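Local atomic coordinates of terminal oxygenase component of carbazole 1,9a-dioxygenase (Nocardioides aromaticivorans, PDB entry 3GCF), a protein that probably serves as the terminal, oxygen-activating component of carbazole 1,9a-dioxygenase, taking electrons through a Rieske [2Fe-2S] cluster to a mononuclear iron that dihydroxylates carbazole. Residues A76-P81 and W97-T102; K69-G74 and I127-V132. All coordinates share one frame; numbering follows the deposited sequence.

Interaction 1 (A76-P81 and W97-T102); sequences AHRGVP and WYHGWT. With FES (Fe2/s2 (inorganic) cluster), chain Q.
H77 and H99 meet at one iron of the [2Fe-2S] cluster. The ND1 of H77 lies 2.1 Å from FE2, and the ND1 of H99 is at the same distance. The two nitrogens are close because they share the metal, not because they bond to each other. CG of H77 is anti to the backbone N (chi1 -176°), which places the ring where ND1 can bind the iron. The imidazoles form an edge-to-face pair, with planes at 74° and the edge of H77 toward the face of H99.

W101 adds a second aromatic contact. Its six-membered ring makes an offset stack with the H77 imidazole, centroids 4.6 Å apart. The CB of H77 sits 3.5 Å above the centroid of that ring as a CH-pi contact. On the five-membered side, CD1 of W101 comes to 3.3 Å from the cluster sulfur S1.

These are the two cluster-binding loops of a Rieske domain, each giving one cysteine and one histidine; C75 and C96 just precede the two segments. The backbone N of R78 lies 3.4 Å from S2.

Away from the histidines, V80 packs its CB against CZ2 of the W97 indole at 3.6 Å. One nearly straight hydrogen bond joins the loops here, from NE1 of W97 to O of P81, 3.0 Å long and in the indole plane.

The outer polar ends reach the second subunit. H77 NE2 hydrogen-bonds to D363, H99 NE2 to D186 and Y98 OH to N183, all of the second subunit. R78 forms a salt bridge through NH2 with E182 of the second subunit.

Interaction 2 (K69-G74 and I127-V132); sequences KAIADG and IKVYPV
I71 has CG1 anti to its backbone N (chi1 -176°), and I127 has CG1 between its backbone N and carbonyl carbon (chi1 51°). These torsions bring the two CD1 methyls tip to tip, a tight 3.5 Å apart, with the side chains crossing at about a right angle. V129 CG1 lies beside I71 CG1 at 3.9 Å. Replacing I127 with an alanine would probably leave the I71 CD1 methyl without its mate and open a gap beside Y103, which also packs on I127.

Two backbone hydrogen bonds join the antiparallel strands. Y130 N gives to A70 O at 2.9 Å. A72 N gives to K128 O at 2.8 Å, nearly in line with the carbonyl. Between them, I71 and V129 form a non-hydrogen-bonded pair. This is the middle of the six-stranded antiparallel sheet of the Rieske domain, with strand 57-64 beyond one segment and strand 138-143 beyond the other.

On the sheet face of A70 and Y130, A70 CB meets V132 CG2 at 3.4 Å. The Y130 ring turns its edge to the A70 carbonyl, and its OH is hydrogen-bonded to E57. A water spans A70 N and Y130 O where the strands part.

In the fold
Both interactions lie in the Rieske domain, and interaction 1 is nested inside the chain loop that interaction 2 closes. They touch directly: P81 CB packs on D73 O, and A76 CB packs on I127 CG2. Interaction 1 is buried. It joins a loop to a second loop that runs into strand 101-104, through an iron and aromatic rings, and the second subunit covers its outer side. Interaction 2 is partly buried and joins the end of strand 67-72 to the irregular start of strand 129-135 through backbone hydrogen bonds and aliphatic side chains. No other chain of the assembly touches it. Y103 bridges the two, hydrogen-bonded through its OH to A76 N and packing on I71 and I127.

Interaction 1 (A76-P81 and W97-T102)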
ATOM      1  N   ALA A  76      23.686   0.536 -15.975  1.00 10.88           N
ATOM      2  CA  ALA A  76      23.331   1.150 -17.250  1.00 10.40           C
ATOM      3  C   ALA A  76      22.683   0.142 -18.202  1.00 10.91           C
ATOM      4  O   ALA A  76      21.964   0.528 -19.126  1.00 11.38           O
ATOM      5  CB  ALA A  76      24.576   1.750 -17.902  1.00  9.36           C
ATOM      6  N   HIS A  77      22.938  -1.145 -17.980  1.00  8.96           N
ATOM      7  CA  HIS A  77      22.395  -2.195 -18.843  1.00  8.87           C
ATOM      8  C   HIS A  77      20.871  -2.314 -18.735  1.00  9.49           C
ATOM      9  O   HIS A  77      20.143  -1.892 -19.635  1.00 10.57           O
ATOM     10  CB  HIS A  77      23.045  -3.537 -18.497  1.00  9.30           C
ATOM     11  CG  HIS A  77      22.623  -4.662 -19.390  1.00 11.07           C
ATOM     12  ND1 HIS A  77      22.677  -5.983 -18.996  1.00 11.50           N
ATOM     13  CD2 HIS A  77      22.186  -4.670 -20.671  1.00  9.98           C
ATOM     14  CE1 HIS A  77      22.291  -6.755 -19.996  1.00 10.71           C
ATOM     15  NE2 HIS A  77      21.989  -5.983 -21.025  1.00 10.19           N
ATOM     16  N   ARG A  78      20.385  -2.893 -17.638  1.00  8.96           N
ATOM     17  CA  ARG A  78      18.947  -3.041 -17.457  1.00 10.35           C
ATOM     18  C   ARG A  78      18.427  -2.359 -16.188  1.00 10.87           C
ATOM     19  O   ARG A  78      17.419  -2.767 -15.612  1.00 10.35           O
ATOM     20  CB  ARG A  78      18.558  -4.522 -17.475  1.00  8.54           C
ATOM     21  CG  ARG A  78      18.943  -5.235 -18.772  1.00  9.03           C
ATOM     22  CD  ARG A  78      18.315  -6.626 -18.846  1.00  9.91           C
ATOM     23  NE  ARG A  78      16.858  -6.533 -18.862  1.00 11.20           N
ATOM     24  CZ  ARG A  78      16.085  -6.977 -19.848  1.00 11.75           C
ATOM     25  NH1 ARG A  78      16.622  -7.560 -20.913  1.00  9.53           N
ATOM     26  NH2 ARG A  78      14.770  -6.819 -19.773  1.00 10.05           N
ATOM     27  N   GLY A  79      19.143  -1.326 -15.755  1.00 11.32           N
ATOM     28  CA  GLY A  79      18.736  -0.536 -14.606  1.00 11.18           C
ATOM     29  C   GLY A  79      18.650  -1.120 -13.211  1.00 13.54           C
ATOM     30  O   GLY A  79      18.137  -0.449 -12.319  1.00 15.47           O
ATOM     31  N   VAL A  80      19.138  -2.335 -12.987  1.00 13.66           N
ATOM     32  CA  VAL A  80      19.050  -2.895 -11.643  1.00 11.78           C
ATOM     33  C   VAL A  80      20.008  -2.220 -10.663  1.00 13.53           C
ATOM     34  O   VAL A  80      21.057  -1.704 -11.049  1.00 13.88           O
ATOM     35  CB  VAL A  80      19.347  -4.419 -11.617  1.00 11.25           C
ATOM     36  CG1 VAL A  80      18.386  -5.158 -12.539  1.00  7.35           C
ATOM     37  CG2 VAL A  80      20.797  -4.680 -12.003  1.00  9.37           C
ATOM     38  N   PRO A  81      19.630  -2.174  -9.379  1.00 13.92           N
ATOM     39  CA  PRO A  81      20.513  -1.556  -8.383  1.00 13.40           C
ATOM     40  C   PRO A  81      21.584  -2.565  -7.978  1.00 13.71           C
ATOM     41  O   PRO A  81      21.290  -3.747  -7.795  1.00 13.05           O
ATOM     42  CB  PRO A  81      19.564  -1.218  -7.232  1.00 14.96           C
ATOM     43  CG  PRO A  81      18.465  -2.239  -7.369  1.00 14.95           C
ATOM     44  CD  PRO A  81      18.255  -2.310  -8.863  1.00 13.04           C
ATOM     45  N   TRP A  97      25.807  -7.562 -10.415  1.00  8.18           N
ATOM     46  CA  TRP A  97      25.520  -8.960 -10.124  1.00  8.78           C
ATOM     47  C   TRP A  97      24.760  -9.683 -11.238  1.00  9.38           C
ATOM     48  O   TRP A  97      24.699 -10.910 -11.245  1.00 10.00           O
ATOM     49  CB  TRP A  97      24.674  -9.065  -8.850  1.00  7.19           C
ATOM     50  CG  TRP A  97      23.407  -8.234  -8.918  1.00  7.30           C
ATOM     51  CD1 TRP A  97      23.242  -6.951  -8.474  1.00  8.25           C
ATOM     52  CD2 TRP A  97      22.155  -8.613  -9.512  1.00  7.44           C
ATOM     53  NE1 TRP A  97      21.968  -6.506  -8.756  1.00  5.60           N
ATOM     54  CE2 TRP A  97      21.281  -7.506  -9.392  1.00  7.22           C
ATOM     55  CE3 TRP A  97      21.687  -9.779 -10.139  1.00  6.16           C
ATOM     56  CZ2 TRP A  97      19.964  -7.531  -9.876  1.00  8.10           C
ATOM     57  CZ3 TRP A  97      20.380  -9.802 -10.621  1.00  5.84           C
ATOM     58  CH2 TRP A  97      19.534  -8.685 -10.487  1.00  6.94           C
ATOM     59  N   TYR A  98      24.179  -8.936 -12.170  1.00  8.04           N
ATOM     60  CA  TYR A  98      23.374  -9.555 -13.221  1.00  7.92           C
ATOM     61  C   TYR A  98      24.138 -10.099 -14.434  1.00  8.56           C
ATOM     62  O   TYR A  98      24.082 -11.301 -14.695  1.00  7.28           O
ATOM     63  CB  TYR A  98      22.278  -8.576 -13.661  1.00  6.98           C
ATOM     64  CG  TYR A  98      21.013  -9.232 -14.179  1.00  8.90           C
ATOM     65  CD1 TYR A  98      20.777 -10.599 -13.997  1.00  8.10           C
ATOM     66  CD2 TYR A  98      20.056  -8.489 -14.870  1.00  8.90           C
ATOM     67  CE1 TYR A  98      19.621 -11.206 -14.496  1.00  7.88           C
ATOM     68  CE2 TYR A  98      18.901  -9.085 -15.371  1.00 11.13           C
ATOM     69  CZ  TYR A  98      18.690 -10.444 -15.184  1.00 10.36           C
ATOM     70  OH  TYR A  98      17.557 -11.036 -15.703  1.00 13.44           O
ATOM     71  N   HIS A  99      24.833  -9.237 -15.177  1.00  8.29           N
ATOM     72  CA  HIS A  99      25.599  -9.687 -16.344  1.00  7.07           C
ATOM     73  C   HIS A  99      27.080  -9.322 -16.228  1.00  9.22           C
ATOM     74  O   HIS A  99      27.821  -9.384 -17.211  1.00  6.51           O
ATOM     75  CB  HIS A  99      25.055  -9.086 -17.649  1.00  6.86           C
ATOM     76  CG  HIS A  99      23.586  -9.288 -17.853  1.00  7.03           C
ATOM     77  ND1 HIS A  99      22.640  -8.431 -17.337  1.00  6.48           N
ATOM     78  CD2 HIS A  99      22.902 -10.247 -18.522  1.00  6.60           C
ATOM     79  CE1 HIS A  99      21.434  -8.853 -17.680  1.00  8.57           C
ATOM     80  NE2 HIS A  99      21.566  -9.953 -18.399  1.00  9.45           N
ATOM     81  N   GLY A 100      27.505  -8.913 -15.034  1.00  9.69           N
ATOM     82  CA  GLY A 100      28.904  -8.570 -14.834  1.00 10.06           C
ATOM     83  C   GLY A 100      29.438  -7.248 -15.366  1.00  9.87           C
ATOM     84  O   GLY A 100      30.653  -7.057 -15.412  1.00  9.55           O
ATOM     85  N   TRP A 101      28.575  -6.329 -15.787  1.00  8.98           N
ATOM     86  CA  TRP A 101      29.091  -5.048 -16.262  1.00 10.54           C
ATOM     87  C   TRP A 101      29.863  -4.441 -15.089  1.00 10.66           C
ATOM     88  O   TRP A 101      29.356  -4.381 -13.967  1.00 11.44           O
ATOM     89  CB  TRP A 101      27.948  -4.132 -16.701  1.00  8.82           C
ATOM     90  CG  TRP A 101      27.392  -4.478 -18.057  1.00  8.40           C
ATOM     91  CD1 TRP A 101      27.324  -5.723 -18.628  1.00  5.68           C
ATOM     92  CD2 TRP A 101      26.767  -3.578 -18.984  1.00  8.44           C
ATOM     93  NE1 TRP A 101      26.693  -5.652 -19.848  1.00  7.22           N
ATOM     94  CE2 TRP A 101      26.341  -4.348 -20.092  1.00  8.79           C
ATOM     95  CE3 TRP A 101      26.523  -2.196 -18.985  1.00  8.88           C
ATOM     96  CZ2 TRP A 101      25.683  -3.782 -21.191  1.00  7.83           C
ATOM     97  CZ3 TRP A 101      25.869  -1.633 -20.077  1.00  7.99           C
ATOM     98  CH2 TRP A 101      25.456  -2.429 -21.166  1.00  8.39           C
ATOM     99  N   THR A 102      31.091  -4.005 -15.350  1.00 11.25           N
ATOM    100  CA  THR A 102      31.953  -3.460 -14.308  1.00  9.94           C
ATOM    101  C   THR A 102      32.313  -2.002 -14.554  1.00 11.25           C
ATOM    102  O   THR A 102      32.717  -1.618 -15.654  1.00 11.51           O
ATOM    103  CB  THR A 102      33.224  -4.322 -14.201  1.00 10.35           C
ATOM    104  OG1 THR A 102      32.835  -5.688 -14.012  1.00  9.76           O
ATOM    105  CG2 THR A 102      34.090  -3.888 -13.026  1.00  8.67           C
TER
HETATM  106 FE1  FES Q 401      23.776  -4.924 -14.813  1.00 10.19          FE
HETATM  107 FE2  FES Q 401      23.045  -6.411 -16.948  1.00 10.51          FE
HETATM  108  S1  FES Q 401      25.092  -6.105 -16.197  1.00 12.38           S
HETATM  109  S2  FES Q 401      21.700  -5.164 -15.542  1.00  9.94           S

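Interaction 2 (K69-G74 and I127-V132)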
ATOM      1  N   LYS A  69      33.737   6.213  -2.000  1.00 12.85           N
ATOM      2  CA  LYS A  69      33.310   6.550  -3.350  1.00 12.85           C
ATOM      3  C   LYS A  69      31.791   6.489  -3.429  1.00 12.86           C
ATOM      4  O   LYS A  69      31.158   5.706  -2.724  1.00 13.29           O
ATOM      5  CB  LYS A  69      33.905   5.557  -4.358  1.00 14.54           C
ATOM      6  CG  LYS A  69      35.404   5.287  -4.204  1.00 17.15           C
ATOM      7  CD  LYS A  69      36.247   6.547  -4.360  1.00 18.46           C
ATOM      8  CE  LYS A  69      36.050   7.186  -5.726  1.00 21.34           C
ATOM      9  NZ  LYS A  69      36.860   8.432  -5.878  1.00 24.37           N
ATOM     10  N   ALA A  70      31.210   7.321  -4.285  1.00 11.33           N
ATOM     11  CA  ALA A  70      29.767   7.334  -4.470  1.00 12.24           C
ATOM     12  C   ALA A  70      29.440   7.182  -5.951  1.00 12.05           C
ATOM     13  O   ALA A  70      29.895   7.970  -6.787  1.00 12.54           O
ATOM     14  CB  ALA A  70      29.170   8.634  -3.933  1.00 11.76           C
ATOM     15  N   ILE A  71      28.648   6.164  -6.272  1.00 11.05           N
ATOM     16  CA  ILE A  71      28.257   5.908  -7.650  1.00 10.00           C
ATOM     17  C   ILE A  71      26.754   5.632  -7.704  1.00 10.44           C
ATOM     18  O   ILE A  71      26.164   5.193  -6.720  1.00 12.03           O
ATOM     19  CB  ILE A  71      29.051   4.699  -8.231  1.00 10.05           C
ATOM     20  CG1 ILE A  71      28.714   4.508  -9.710  1.00  9.50           C
ATOM     21  CG2 ILE A  71      28.731   3.424  -7.448  1.00  9.04           C
ATOM     22  CD1 ILE A  71      29.765   3.703 -10.470  1.00 11.33           C
ATOM     23  N   ALA A  72      26.133   5.907  -8.843  1.00  9.94           N
ATOM     24  CA  ALA A  72      24.704   5.680  -8.985  1.00 11.43           C
ATOM     25  C   ALA A  72      24.397   4.200  -8.746  1.00 13.07           C
ATOM     26  O   ALA A  72      25.071   3.318  -9.292  1.00 11.96           O
ATOM     27  CB  ALA A  72      24.242   6.101 -10.373  1.00  8.81           C
ATOM     28  N   ASP A  73      23.387   3.939  -7.921  1.00 13.11           N
ATOM     29  CA  ASP A  73      22.992   2.573  -7.600  1.00 13.87           C
ATOM     30  C   ASP A  73      21.992   2.058  -8.637  1.00 14.10           C
ATOM     31  O   ASP A  73      20.852   1.712  -8.318  1.00 13.75           O
ATOM     32  CB  ASP A  73      22.385   2.532  -6.194  1.00 13.07           C
ATOM     33  CG  ASP A  73      22.135   1.123  -5.706  1.00 12.31           C
ATOM     34  OD1 ASP A  73      22.743   0.176  -6.250  1.00 13.38           O
ATOM     35  OD2 ASP A  73      21.339   0.959  -4.761  1.00 16.14           O
ATOM     36  N   GLY A  74      22.445   2.021  -9.886  1.00 14.12           N
ATOM     37  CA  GLY A  74      21.622   1.568 -10.991  1.00 12.54           C
ATOM     38  C   GLY A  74      22.521   1.253 -12.170  1.00 14.02           C
ATOM     39  O   GLY A  74      23.284   2.103 -12.628  1.00 13.89           O
ATOM     40  N   ILE A 127      28.032   5.551 -15.997  1.00 15.17           N
ATOM     41  CA  ILE A 127      26.970   5.980 -15.106  1.00 15.44           C
ATOM     42  C   ILE A 127      27.501   7.101 -14.228  1.00 15.62           C
ATOM     43  O   ILE A 127      28.702   7.363 -14.186  1.00 14.08           O
ATOM     44  CB  ILE A 127      26.445   4.823 -14.220  1.00 16.10           C
ATOM     45  CG1 ILE A 127      27.612   4.110 -13.533  1.00 14.05           C
ATOM     46  CG2 ILE A 127      25.625   3.852 -15.062  1.00 13.15           C
ATOM     47  CD1 ILE A 127      27.167   2.979 -12.632  1.00 14.18           C
ATOM     48  N   LYS A 128      26.593   7.762 -13.527  1.00 15.48           N
ATOM     49  CA  LYS A 128      26.945   8.877 -12.665  1.00 14.90           C
ATOM     50  C   LYS A 128      27.718   8.514 -11.400  1.00 14.88           C
ATOM     51  O   LYS A 128      27.415   7.527 -10.726  1.00 12.58           O
ATOM     52  CB  LYS A 128      25.658   9.616 -12.283  1.00 18.46           C
ATOM     53  CG  LYS A 128      25.775  10.609 -11.131  1.00 23.53           C
ATOM     54  CD  LYS A 128      26.390  11.933 -11.556  1.00 25.76           C
ATOM     55  CE  LYS A 128      26.277  12.963 -10.432  1.00 28.10           C
ATOM     56  NZ  LYS A 128      26.937  14.253 -10.772  1.00 29.18           N
ATOM     57  N   VAL A 129      28.742   9.311 -11.106  1.00 14.55           N
ATOM     58  CA  VAL A 129      29.518   9.163  -9.881  1.00 13.87           C
ATOM     59  C   VAL A 129      29.358  10.527  -9.211  1.00 14.10           C
ATOM     60  O   VAL A 129      29.158  11.530  -9.899  1.00 13.75           O
ATOM     61  CB  VAL A 129      31.008   8.858 -10.147  1.00 15.26           C
ATOM     62  CG1 VAL A 129      31.158   7.419 -10.613  1.00 13.17           C
ATOM     63  CG2 VAL A 129      31.572   9.822 -11.177  1.00 15.22           C
ATOM     64  N   TYR A 130      29.419  10.581  -7.884  1.00 14.28           N
ATOM     65  CA  TYR A 130      29.233  11.861  -7.200  1.00 13.62           C
ATOM     66  C   TYR A 130      30.446  12.347  -6.428  1.00 13.20           C
ATOM     67  O   TYR A 130      31.228  11.554  -5.912  1.00 15.41           O
ATOM     68  CB  TYR A 130      28.056  11.784  -6.217  1.00 12.61           C
ATOM     69  CG  TYR A 130      26.771  11.250  -6.796  1.00 13.50           C
ATOM     70  CD1 TYR A 130      26.629   9.895  -7.092  1.00 14.42           C
ATOM     71  CD2 TYR A 130      25.695  12.099  -7.050  1.00 12.22           C
ATOM     72  CE1 TYR A 130      25.443   9.397  -7.629  1.00 16.25           C
ATOM     73  CE2 TYR A 130      24.510  11.615  -7.585  1.00 14.87           C
ATOM     74  CZ  TYR A 130      24.389  10.266  -7.872  1.00 16.91           C
ATOM     75  OH  TYR A 130      23.218   9.784  -8.403  1.00 22.15           O
ATOM     76  N   PRO A 131      30.622  13.669  -6.340  1.00 13.73           N
ATOM     77  CA  PRO A 131      31.779  14.152  -5.584  1.00 12.92           C
ATOM     78  C   PRO A 131      31.494  13.787  -4.126  1.00 13.79           C
ATOM     79  O   PRO A 131      30.357  13.907  -3.665  1.00 13.62           O
ATOM     80  CB  PRO A 131      31.740  15.663  -5.810  1.00 11.37           C
ATOM     81  CG  PRO A 131      31.001  15.810  -7.120  1.00 12.84           C
ATOM     82  CD  PRO A 131      29.909  14.780  -6.993  1.00 12.50           C
ATOM     83  N   VAL A 132      32.514  13.331  -3.412  1.00 14.14           N
ATOM     84  CA  VAL A 132      32.358  12.951  -2.016  1.00 15.04           C
ATOM     85  C   VAL A 132      33.386  13.670  -1.148  1.00 15.32           C
ATOM     86  O   VAL A 132      34.509  13.908  -1.576  1.00 14.73           O
ATOM     87  CB  VAL A 132      32.573  11.428  -1.828  1.00 16.32           C
ATOM     88  CG1 VAL A 132      32.630  11.079  -0.341  1.00 15.44           C
ATOM     89  CG2 VAL A 132      31.462  10.656  -2.513  1.00 17.09           C
TER
HETATM   90  O   HOH W   1      32.682   9.342  -5.545  1.00  9.03           O